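Local coordinates for protein disulphide isomerase (Xylella fastidiosa, PDB 3FK8) that probably acts as a thioredoxin-fold isomerase that rearranges disulphide bonds in proteins, at residues Thr16-Ala21 with Thr32-Gly37; Val67-Asp70 with Arg76-Glu79; Gln82-Pro87 with Val96-Asp101; Ala94-Val97 with Lys103-Tyr106. All blocks are in the same frame, centred on the assembly; numbering follows the deposited sequence.

Contact 1. Residues Thr16-Ala21 with Thr32-Gly37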
loop_
_atom_site.group_PDB
_atom_site.type_symbol
_atom_site.label_atom_id
_atom_site.label_comp_id
_atom_site.label_asym_id
_atom_site.label_seq_id
_atom_site.Cartn_x
_atom_site.Cartn_y
_atom_site.Cartn_z
ATOM N N THR A 16 7.159 1.296 13.228
ATOM C CA THR A 16 8.604 1.347 12.969
ATOM C C THR A 16 8.883 1.241 11.489
ATOM O O THR A 16 9.650 2.052 10.946
ATOM C CB THR A 16 9.348 0.307 13.769
ATOM O OG1 THR A 16 9.136 0.594 15.146
ATOM C CG2 THR A 16 10.848 0.442 13.540
ATOM N N GLN A 17 8.194 0.304 10.824
ATOM C CA GLN A 17 8.362 0.119 9.378
ATOM C C GLN A 17 7.971 1.355 8.594
ATOM O O GLN A 17 8.673 1.726 7.656
ATOM C CB GLN A 17 7.638 -1.109 8.854
ATOM C CG GLN A 17 8.292 -2.381 9.387
ATOM C CD GLN A 17 7.789 -3.651 8.763
ATOM O OE1 GLN A 17 6.650 -3.714 8.305
ATOM N NE2 GLN A 17 8.626 -4.710 8.781
ATOM N N VAL A 18 6.869 2.004 8.984
ATOM C CA VAL A 18 6.456 3.209 8.281
ATOM C C VAL A 18 7.480 4.332 8.535
ATOM O O VAL A 18 7.861 5.047 7.637
ATOM C CB VAL A 18 5.051 3.631 8.727
ATOM C CG1 VAL A 18 4.693 5.014 8.225
ATOM C CG2 VAL A 18 4.020 2.616 8.230
ATOM N N LYS A 19 7.952 4.453 9.777
ATOM C CA LYS A 19 8.944 5.475 10.103
ATOM C C LYS A 19 10.199 5.300 9.230
ATOM O O LYS A 19 10.732 6.273 8.667
ATOM C CB LYS A 19 9.284 5.470 11.601
ATOM C CG LYS A 19 10.106 6.667 12.060
ATOM C CD LYS A 19 10.185 6.710 13.605
ATOM C CE LYS A 19 11.147 7.788 14.062
ATOM N NZ LYS A 19 11.308 7.712 15.527
ATOM N N LYS A 20 10.653 4.048 9.141
ATOM C CA LYS A 20 11.840 3.694 8.354
ATOM C C LYS A 20 11.656 3.953 6.844
ATOM O O LYS A 20 12.602 4.360 6.170
ATOM C CB LYS A 20 12.189 2.231 8.584
ATOM C CG LYS A 20 13.345 1.722 7.727
ATOM C CD LYS A 20 13.481 0.214 7.892
ATOM C CE LYS A 20 14.619 -0.358 7.079
ATOM N NZ LYS A 20 15.921 -0.059 7.683
ATOM N N ALA A 21 10.452 3.709 6.317
ATOM C CA ALA A 21 10.154 3.947 4.906
ATOM C C ALA A 21 10.068 5.450 4.629
ATOM O O ALA A 21 10.620 5.943 3.626
ATOM C CB ALA A 21 8.883 3.263 4.527
ATOM N N THR A 32 6.323 7.747 -0.349
ATOM C CA THR A 32 6.145 6.434 0.253
ATOM C C THR A 32 4.722 5.947 0.006
ATOM O O THR A 32 3.762 6.707 0.132
ATOM C CB THR A 32 6.410 6.508 1.745
ATOM O OG1 THR A 32 7.756 6.930 1.944
ATOM C CG2 THR A 32 6.176 5.150 2.450
ATOM N N LEU A 33 4.602 4.686 -0.383
ATOM C CA LEU A 33 3.332 4.036 -0.584
ATOM C C LEU A 33 3.040 3.118 0.599
ATOM O O LEU A 33 3.796 2.196 0.878
ATOM C CB LEU A 33 3.475 3.215 -1.839
ATOM C CG LEU A 33 2.319 2.417 -2.313
ATOM C CD1 LEU A 33 1.180 3.372 -2.692
ATOM C CD2 LEU A 33 2.689 1.532 -3.509
ATOM N N LEU A 34 1.982 3.441 1.315
ATOM C CA LEU A 34 1.494 2.586 2.395
ATOM C C LEU A 34 0.326 1.738 1.858
ATOM O O LEU A 34 -0.650 2.300 1.344
ATOM C CB LEU A 34 0.983 3.437 3.527
ATOM C CG LEU A 34 1.908 4.465 4.151
ATOM C CD1 LEU A 34 1.297 5.165 5.353
ATOM C CD2 LEU A 34 3.238 3.829 4.517
ATOM N N VAL A 35 0.465 0.425 1.960
ATOM C CA VAL A 35 -0.551 -0.492 1.442
ATOM C C VAL A 35 -1.173 -1.207 2.607
ATOM O O VAL A 35 -0.504 -1.988 3.306
ATOM C CB VAL A 35 0.022 -1.529 0.439
ATOM C CG1 VAL A 35 -1.106 -2.325 -0.160
ATOM C CG2 VAL A 35 0.876 -0.814 -0.631
ATOM N N PHE A 36 -2.443 -0.891 2.878
ATOM C CA PHE A 36 -3.183 -1.499 4.007
ATOM C C PHE A 36 -3.996 -2.688 3.514
ATOM O O PHE A 36 -4.774 -2.568 2.566
ATOM C CB PHE A 36 -4.134 -0.472 4.596
ATOM C CG PHE A 36 -3.461 0.673 5.294
ATOM C CD1 PHE A 36 -3.350 0.672 6.701
ATOM C CD2 PHE A 36 -2.939 1.759 4.588
ATOM C CE1 PHE A 36 -2.728 1.749 7.351
ATOM C CE2 PHE A 36 -2.327 2.831 5.271
ATOM C CZ PHE A 36 -2.233 2.824 6.604
ATOM N N GLY A 37 -3.876 -3.834 4.181
ATOM C CA GLY A 37 -4.591 -5.011 3.728
ATOM C C GLY A 37 -4.404 -6.133 4.722
ATOM O O GLY A 37 -3.956 -5.917 5.865
#
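Val18 and Leu34 meet through methyl groups alone: Val18 CG2 rests 4.0 Å from Leu34 CD2, and the two side chains cross at about a right angle. CD2 lies beside both prongs of the valine. Leu34 starts off across the line to the helix rather than straight at it, but with CG opposite its carbonyl carbon (chi1 -56°) its far end swings back toward Val18. One helical turn on, Ala21 CB points at the strand and touches Thr32 CG2 at 3.9 Å. Alanine's single methyl lets the helix come close here, while the beta-branched threonine suits an extended backbone and offers the helix a methyl of its own. Thr32 OG1 lies 3.5 Å from the carbonyl oxygen Ala21 O.

Further out, Ile69 and Leu80 also press on Val18, and Val96 and Val98 of the neighbouring strand 94-98 touch Leu34. The strand is held at both edges by backbone bonds, Leu33 to Val67 and Leu34 to Val96 among them, which fixes the face it offers to helix 14-28. All four touching residues are buried and their carbon contacts are made by methyls, apolar and non-directional, consistent with a helix packed on the sheet largely by burial.

Contact 2. Residues Val67-Asp70 with Arg76-Glu79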
loop_
_atom_site.group_PDB
_atom_site.type_symbol
_atom_site.label_atom_id
_atom_site.label_comp_id
_atom_site.label_asym_id
_atom_site.label_seq_id
_atom_site.Cartn_x
_atom_site.Cartn_y
_atom_site.Cartn_z
ATOM N N VAL A 67 5.591 0.207 2.079
ATOM C CA VAL A 67 5.345 -0.515 3.345
ATOM C C VAL A 67 3.983 -1.152 3.267
ATOM O O VAL A 67 3.017 -0.461 2.943
ATOM C CB VAL A 67 5.336 0.407 4.591
ATOM C CG1 VAL A 67 4.996 -0.374 5.881
ATOM C CG2 VAL A 67 6.659 1.109 4.746
ATOM N N LYS A 68 3.904 -2.446 3.596
ATOM C CA LYS A 68 2.623 -3.154 3.736
ATOM C C LYS A 68 2.206 -3.199 5.176
ATOM O O LYS A 68 3.044 -3.585 6.004
ATOM C CB LYS A 68 2.689 -4.559 3.156
ATOM C CG LYS A 68 2.518 -4.585 1.629
ATOM C CD LYS A 68 2.491 -6.023 1.095
ATOM C CE LYS A 68 3.898 -6.510 0.830
ATOM N NZ LYS A 68 3.959 -7.880 0.186
ATOM N N ILE A 69 0.993 -2.757 5.490
ATOM C CA ILE A 69 0.490 -2.689 6.856
ATOM C C ILE A 69 -0.676 -3.680 7.005
ATOM O O ILE A 69 -1.730 -3.528 6.354
ATOM C CB ILE A 69 0.006 -1.254 7.225
ATOM C CG1 ILE A 69 1.214 -0.326 7.101
ATOM C CG2 ILE A 69 -0.555 -1.227 8.590
ATOM C CD1 ILE A 69 0.920 1.023 6.698
ATOM N N ASP A 70 -0.471 -4.703 7.829
ATOM C CA ASP A 70 -1.515 -5.665 8.158
ATOM C C ASP A 70 -2.595 -5.030 9.025
ATOM O O ASP A 70 -2.298 -4.484 10.069
ATOM C CB ASP A 70 -0.866 -6.815 8.940
ATOM C CG ASP A 70 -1.884 -7.868 9.338
ATOM O OD1 ASP A 70 -2.824 -8.113 8.588
ATOM O OD2 ASP A 70 -1.682 -8.475 10.408
ATOM N N ARG A 76 -6.227 -4.815 13.590
ATOM C CA ARG A 76 -4.800 -4.606 13.862
ATOM C C ARG A 76 -4.393 -3.303 13.208
ATOM O O ARG A 76 -4.894 -2.950 12.154
ATOM C CB ARG A 76 -3.972 -5.734 13.267
ATOM C CG ARG A 76 -4.119 -7.064 13.965
ATOM C CD ARG A 76 -3.575 -8.144 13.058
ATOM N NE ARG A 76 -3.869 -9.507 13.503
ATOM C CZ ARG A 76 -3.711 -10.566 12.712
ATOM N NH1 ARG A 76 -3.297 -10.418 11.465
ATOM N NH2 ARG A 76 -3.976 -11.779 13.159
ATOM N N ASN A 77 -3.473 -2.578 13.836
ATOM C CA ASN A 77 -2.930 -1.342 13.278
ATOM C C ASN A 77 -3.983 -0.315 12.903
ATOM O O ASN A 77 -3.771 0.520 12.031
ATOM C CB ASN A 77 -2.022 -1.656 12.082
ATOM C CG ASN A 77 -0.787 -2.386 12.475
ATOM O OD1 ASN A 77 -0.443 -3.461 11.899
ATOM N ND2 ASN A 77 -0.129 -1.888 13.471
ATOM N N LEU A 78 -5.113 -0.332 13.616
ATOM C CA LEU A 78 -6.173 0.587 13.219
ATOM C C LEU A 78 -5.792 2.033 13.457
ATOM O O LEU A 78 -6.227 2.923 12.727
ATOM C CB LEU A 78 -7.452 0.250 13.995
ATOM C CG LEU A 78 -8.027 -1.144 13.738
ATOM C CD1 LEU A 78 -9.319 -1.249 14.525
ATOM C CD2 LEU A 78 -8.257 -1.375 12.254
ATOM N N GLU A 79 -5.000 2.300 14.477
ATOM C CA GLU A 79 -4.602 3.666 14.736
ATOM C C GLU A 79 -3.652 4.192 13.670
ATOM O O GLU A 79 -3.577 5.382 13.452
ATOM C CB GLU A 79 -4.036 3.814 16.127
ATOM C CG GLU A 79 -2.631 3.361 16.295
ATOM C CD GLU A 79 -2.378 1.877 16.248
ATOM O OE1 GLU A 79 -3.330 1.038 16.194
ATOM O OE2 GLU A 79 -1.166 1.543 16.301
#
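Asp70 and Arg76 form a salt bridge across the bend that follows strand 65-70. Arg76 NH1 lies 2.7 Å from Asp70 OD2 and reaches the syn lone pair of that oxygen, on the side of its partner OD1. The bond is bent, with 141° at the hydrogen, and the carboxylate and guanidinium planes stand 64° apart, so this is a single-pronged bridge rather than a coplanar, two-bonded one. Arg76 is extended from CG to NE, which carries its charged end the length needed to meet the acid. A second conformer of Arg76 was modelled, so the bridge may not be permanent. Glu10 is a distant, weak second partner of NH1.

The other carboxylate oxygen, OD1, accepts the backbone N-H of Gly72, so both oxygens of this buried acid are engaged; the negative charge is probably eased by the arginine. The trans rotamer of Asp70 (chi1 180°) carries the carboxylate toward both donors.

Asn77 CB packs against Ile69 CG2 at 3.8 Å, and the two side chains cross obliquely. Its backbone is in the left-handed region (phi 54°), which asparagine tolerates better than most residues, and it occupies the N-cap position of helix 78-83.

The contact thus lies where edge strand 65-70, bonded to strand 32-37 through Ile69, gives way to helix 78-83, with helix 14-28 packed against Ile69 through Val18 and against Asn77 through Ala14.

Contact 3. Residues Gln82-Pro87 with Val96-Asp101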
loop_
_atom_site.group_PDB
_atom_site.type_symbol
_atom_site.label_atom_id
_atom_site.label_comp_id
_atom_site.label_asym_id
_atom_site.label_seq_id
_atom_site.Cartn_x
_atom_site.Cartn_y
_atom_site.Cartn_z
ATOM N N GLN A 82 -5.962 5.286 11.037
ATOM C CA GLN A 82 -6.577 6.562 11.435
ATOM C C GLN A 82 -5.617 7.731 11.263
ATOM O O GLN A 82 -6.032 8.823 10.893
ATOM C CB GLN A 82 -7.056 6.487 12.870
ATOM C CG GLN A 82 -8.252 5.567 13.058
ATOM C CD GLN A 82 -8.671 5.512 14.513
ATOM O OE1 GLN A 82 -7.865 5.242 15.393
ATOM N NE2 GLN A 82 -9.952 5.761 14.763
ATOM N N ALA A 83 -4.318 7.511 11.511
ATOM C CA ALA A 83 -3.329 8.588 11.471
ATOM C C ALA A 83 -3.145 9.144 10.068
ATOM O O ALA A 83 -2.763 10.281 9.893
ATOM C CB ALA A 83 -1.984 8.101 12.017
ATOM N N TYR A 84 -3.401 8.271 9.078
ATOM C CA TYR A 84 -3.089 8.551 7.682
ATOM C C TYR A 84 -4.355 8.690 6.868
ATOM O O TYR A 84 -4.338 8.525 5.642
ATOM C CB TYR A 84 -2.097 7.503 7.109
ATOM C CG TYR A 84 -0.720 7.716 7.576
ATOM C CD1 TYR A 84 0.080 8.707 7.016
ATOM C CD2 TYR A 84 -0.181 6.976 8.631
ATOM C CE1 TYR A 84 1.352 8.961 7.507
ATOM C CE2 TYR A 84 1.131 7.215 9.114
ATOM C CZ TYR A 84 1.907 8.183 8.521
ATOM O OH TYR A 84 3.143 8.466 9.069
ATOM N N GLY A 85 -5.450 9.051 7.534
ATOM C CA GLY A 85 -6.649 9.456 6.829
ATOM C C GLY A 85 -7.709 8.397 6.606
ATOM O O GLY A 85 -8.543 8.555 5.696
ATOM N N ASP A 86 -7.721 7.360 7.450
ATOM C CA ASP A 86 -8.719 6.276 7.396
ATOM C C ASP A 86 -8.841 5.590 6.058
ATOM O O ASP A 86 -9.967 5.371 5.629
ATOM C CB ASP A 86 -10.085 6.781 7.845
ATOM C CG ASP A 86 -10.088 7.247 9.269
ATOM O OD1 ASP A 86 -9.776 6.433 10.167
ATOM O OD2 ASP A 86 -10.451 8.424 9.493
ATOM N N PRO A 87 -7.737 5.221 5.412
ATOM C CA PRO A 87 -7.839 4.653 4.070
ATOM C C PRO A 87 -8.701 3.374 4.027
ATOM O O PRO A 87 -9.288 3.086 2.999
ATOM C CB PRO A 87 -6.366 4.302 3.744
ATOM C CG PRO A 87 -5.697 4.205 5.071
ATOM C CD PRO A 87 -6.326 5.272 5.854
ATOM N N VAL A 96 -2.166 4.749 0.814
ATOM C CA VAL A 96 -1.856 6.149 1.116
ATOM C C VAL A 96 -0.537 6.454 0.423
ATOM O O VAL A 96 0.401 5.682 0.527
ATOM C CB VAL A 96 -1.723 6.404 2.646
ATOM C CG1 VAL A 96 -1.388 7.864 2.951
ATOM C CG2 VAL A 96 -2.963 5.984 3.348
ATOM N N VAL A 97 -0.454 7.602 -0.254
ATOM C CA VAL A 97 0.811 8.068 -0.822
ATOM C C VAL A 97 1.227 9.226 0.097
ATOM O O VAL A 97 0.466 10.184 0.285
ATOM C CB VAL A 97 0.606 8.607 -2.271
ATOM C CG1 VAL A 97 1.892 9.243 -2.828
ATOM C CG2 VAL A 97 0.069 7.496 -3.186
ATOM N N VAL A 98 2.408 9.125 0.686
ATOM C CA VAL A 98 2.929 10.189 1.534
ATOM C C VAL A 98 4.100 10.809 0.771
ATOM O O VAL A 98 5.013 10.090 0.325
ATOM C CB VAL A 98 3.417 9.601 2.891
ATOM C CG1 VAL A 98 3.859 10.694 3.888
ATOM C CG2 VAL A 98 2.286 8.734 3.492
ATOM N N ASN A 99 4.128 12.127 0.665
ATOM C CA ASN A 99 5.229 12.799 -0.030
ATOM C C ASN A 99 6.493 12.696 0.778
ATOM O O ASN A 99 6.508 12.292 1.940
ATOM C CB ASN A 99 4.896 14.272 -0.272
ATOM C CG ASN A 99 3.883 14.454 -1.357
ATOM O OD1 ASN A 99 3.801 13.663 -2.315
ATOM N ND2 ASN A 99 3.089 15.489 -1.218
ATOM N N SER A 100 7.583 13.092 0.116
ATOM C CA SER A 100 8.914 12.954 0.690
ATOM C C SER A 100 9.095 13.801 1.946
ATOM O O SER A 100 9.998 13.559 2.725
ATOM C CB SER A 100 9.982 13.277 -0.372
ATOM O OG SER A 100 9.778 14.584 -0.916
ATOM N N ASP A 101 8.223 14.797 2.144
ATOM C CA ASP A 101 8.219 15.587 3.367
ATOM C C ASP A 101 7.398 15.006 4.522
ATOM O O ASP A 101 7.258 15.610 5.584
ATOM C CB ASP A 101 7.749 17.025 3.064
ATOM C CG ASP A 101 6.235 17.129 2.782
ATOM O OD1 ASP A 101 5.547 16.095 2.514
ATOM O OD2 ASP A 101 5.706 18.288 2.815
#
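Pro87 and Val96 make the tightest of the apolar side-chain contacts: the valine methyl CG2 meets the CB-CG edge of the pyrrolidine, 3.7 Å from Pro87 CG. The same methyl also meets Tyr84 CB at 4.1 Å and lies 3.7 Å from the carbonyl oxygen Tyr84 O, so CG2 fits between proline and tyrosine. Because CG1 takes the position trans to N (chi1 180°), Val96 has CG2 lying beside that N, on the side of the incoming turn. Two residues on, Val98 CG2 approaches Tyr84 CE1 at 4.1 Å, the side chains crossing at about a right angle and the methyl coming to the ring obliquely. Branched valines suit a strand that must present compact methyls to such a bulky, rigid pair.

The turn carries the chain from helix 78-83 toward strand 94-98, the passage that in the thioredoxin fold joins the N-terminal beta-alpha-beta half to the C-terminal beta-beta-alpha half. Tyr84 covers the join by leaning also on Val18 and Leu22 of helix 14-28, while Pro87 touches Phe36 in the central sheet.

Backbone carbonyls accept the polar contacts: Tyr84 O weakly from Thr107 OG1, Asp86 O from Lys109 NZ and, weakly, Gly85 O from the same NZ. Gly85 N makes a weak bond back to Gln82 O where the helix comes undone.

The sharp reversal depends on backbone shape. At phi 96° Gly85 adopts angles at which a side chain would jam against the preceding carbonyl oxygen, and Asp86 follows with left-handed angles of its own.

Contact 4. Residues Ala94-Val97 with Lys103-Tyr106. With FMT (formic acid), chain E.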
loop_
_atom_site.group_PDB
_atom_site.type_symbol
_atom_site.label_atom_id
_atom_site.label_comp_id
_atom_site.label_asym_id
_atom_site.label_seq_id
_atom_site.Cartn_x
_atom_site.Cartn_y
_atom_site.Cartn_z
ATOM N N ALA A 94 -6.197 -0.838 0.486
ATOM C CA ALA A 94 -6.256 0.629 0.412
ATOM C C ALA A 94 -4.863 1.179 0.450
ATOM O O ALA A 94 -3.969 0.564 1.010
ATOM C CB ALA A 94 -7.084 1.187 1.545
ATOM N N VAL A 95 -4.651 2.333 -0.168
ATOM C CA VAL A 95 -3.314 2.903 -0.195
ATOM C C VAL A 95 -3.309 4.359 0.268
ATOM O O VAL A 95 -4.319 5.071 0.141
ATOM C CB VAL A 95 -2.542 2.708 -1.537
ATOM C CG1 VAL A 95 -2.428 1.168 -1.988
ATOM C CG2 VAL A 95 -3.221 3.405 -2.575
ATOM N N VAL A 96 -2.166 4.749 0.814
ATOM C CA VAL A 96 -1.856 6.149 1.116
ATOM C C VAL A 96 -0.537 6.454 0.423
ATOM O O VAL A 96 0.401 5.682 0.527
ATOM C CB VAL A 96 -1.723 6.404 2.646
ATOM C CG1 VAL A 96 -1.388 7.864 2.951
ATOM C CG2 VAL A 96 -2.963 5.984 3.348
ATOM N N VAL A 97 -0.454 7.602 -0.254
ATOM C CA VAL A 97 0.811 8.068 -0.822
ATOM C C VAL A 97 1.227 9.226 0.097
ATOM O O VAL A 97 0.466 10.184 0.285
ATOM C CB VAL A 97 0.606 8.607 -2.271
ATOM C CG1 VAL A 97 1.892 9.243 -2.828
ATOM C CG2 VAL A 97 0.069 7.496 -3.186
ATOM N N LYS A 103 4.123 14.312 4.522
ATOM C CA LYS A 103 2.721 14.688 4.509
ATOM C C LYS A 103 1.955 13.903 3.479
ATOM O O LYS A 103 2.421 13.721 2.332
ATOM C CB LYS A 103 2.598 16.214 4.239
ATOM C CG LYS A 103 3.295 17.122 5.300
ATOM C CD LYS A 103 2.685 16.943 6.719
ATOM C CE LYS A 103 3.312 17.942 7.680
ATOM N NZ LYS A 103 2.738 18.011 9.063
ATOM N N VAL A 104 0.761 13.470 3.843
ATOM C CA VAL A 104 -0.066 12.681 2.916
ATOM C C VAL A 104 -0.381 13.481 1.640
ATOM O O VAL A 104 -0.745 14.668 1.740
ATOM C CB VAL A 104 -1.404 12.346 3.614
ATOM C CG1 VAL A 104 -2.414 11.803 2.587
ATOM C CG2 VAL A 104 -1.175 11.330 4.725
ATOM N N ARG A 105 -0.272 12.843 0.484
ATOM C CA ARG A 105 -0.727 13.406 -0.792
ATOM C C ARG A 105 -2.060 12.872 -1.212
ATOM O O ARG A 105 -2.902 13.628 -1.724
ATOM C CB ARG A 105 0.255 13.082 -1.929
ATOM C CG ARG A 105 -0.247 13.548 -3.304
ATOM C CD ARG A 105 0.666 13.186 -4.448
ATOM N NE ARG A 105 0.026 13.545 -5.712
ATOM C CZ ARG A 105 0.328 13.012 -6.900
ATOM N NH1 ARG A 105 1.269 12.086 -7.005
ATOM N NH2 ARG A 105 -0.336 13.408 -7.974
ATOM N N TYR A 106 -2.258 11.559 -1.089
ATOM C CA TYR A 106 -3.421 10.917 -1.672
ATOM C C TYR A 106 -3.752 9.703 -0.838
ATOM O O TYR A 106 -2.851 9.037 -0.351
ATOM C CB TYR A 106 -3.129 10.506 -3.121
ATOM C CG TYR A 106 -4.210 9.637 -3.768
ATOM C CD1 TYR A 106 -5.518 10.119 -4.017
ATOM C CD2 TYR A 106 -3.931 8.324 -4.103
ATOM C CE1 TYR A 106 -6.497 9.299 -4.619
ATOM C CE2 TYR A 106 -4.908 7.514 -4.692
ATOM C CZ TYR A 106 -6.162 7.980 -4.940
ATOM O OH TYR A 106 -7.067 7.110 -5.535
HETATM C C FMT E . 3.980 12.335 -5.088
HETATM O O1 FMT E . 3.615 11.170 -5.322
HETATM O O2 FMT E . 4.782 12.690 -4.205
#
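Val97 and Tyr106 point to the same face of the sheet, and the valine meets the ring at its edge: CG2 comes near the ring plane, 4.2 Å from Tyr106 CD2. A chi1 of 171° swings the tyrosine ring away from its own N and sets it alongside Val97, where Phe127 can also reach it. Ile131, from the same helix 121-132, packs on Val97. The side chains of Val96 and Val104 cross at about a right angle, CG1 of Val96 3.9 Å from CG2 of Val104; Val96 is buried while Val104 lies at the exposed margin.

Arg105 holds its aliphatic chain extended, which suits an exposed position. Its NH1 bonds to Ile131 O and, more weakly, to O1 of a bound formic acid molecule at 3.0 Å; this molecule, probably from the crystallisation liquor, lies at the guanidinium edge.

Beneath these side chains, Val97 N donates almost straight to Tyr106 O over 2.8 Å. Val97 O receives two N-H groups: Arg105 N at 2.8 Å and, weakly, Tyr106 N at 3.3 Å. Arg105 and Tyr106 therefore both face Val97, a classic beta bulge, set between strand segments whose directions differ by 126°. It marks the hairpin of strands 94-98 and 104-107 in the C-terminal beta-beta-alpha unit of the thioredoxin fold.

In the fold
All four contacts gather on one mixed sheet. Strand 32-37 of contact 1 lies between the strands of the others: Val35 N probably bonds to Val67 O of contact 2 at 2.9 Å, and Leu34 N to Val96 O, shared by contacts 3 and 4, also at 2.9 Å. Contacts 3 and 4 are nearest, with centres about 4 Å apart, and Tyr84 CD1 packs 3.7 Å from Val104 CG2. Contacts 2 and 4 lie about 14 Å apart between centres and do not touch. Strand 32-37 runs on toward helix 42-51, near whose start Cys41 and Cys44 form a CxxC pattern as in thioredoxins, which would be the redox site if the family role holds.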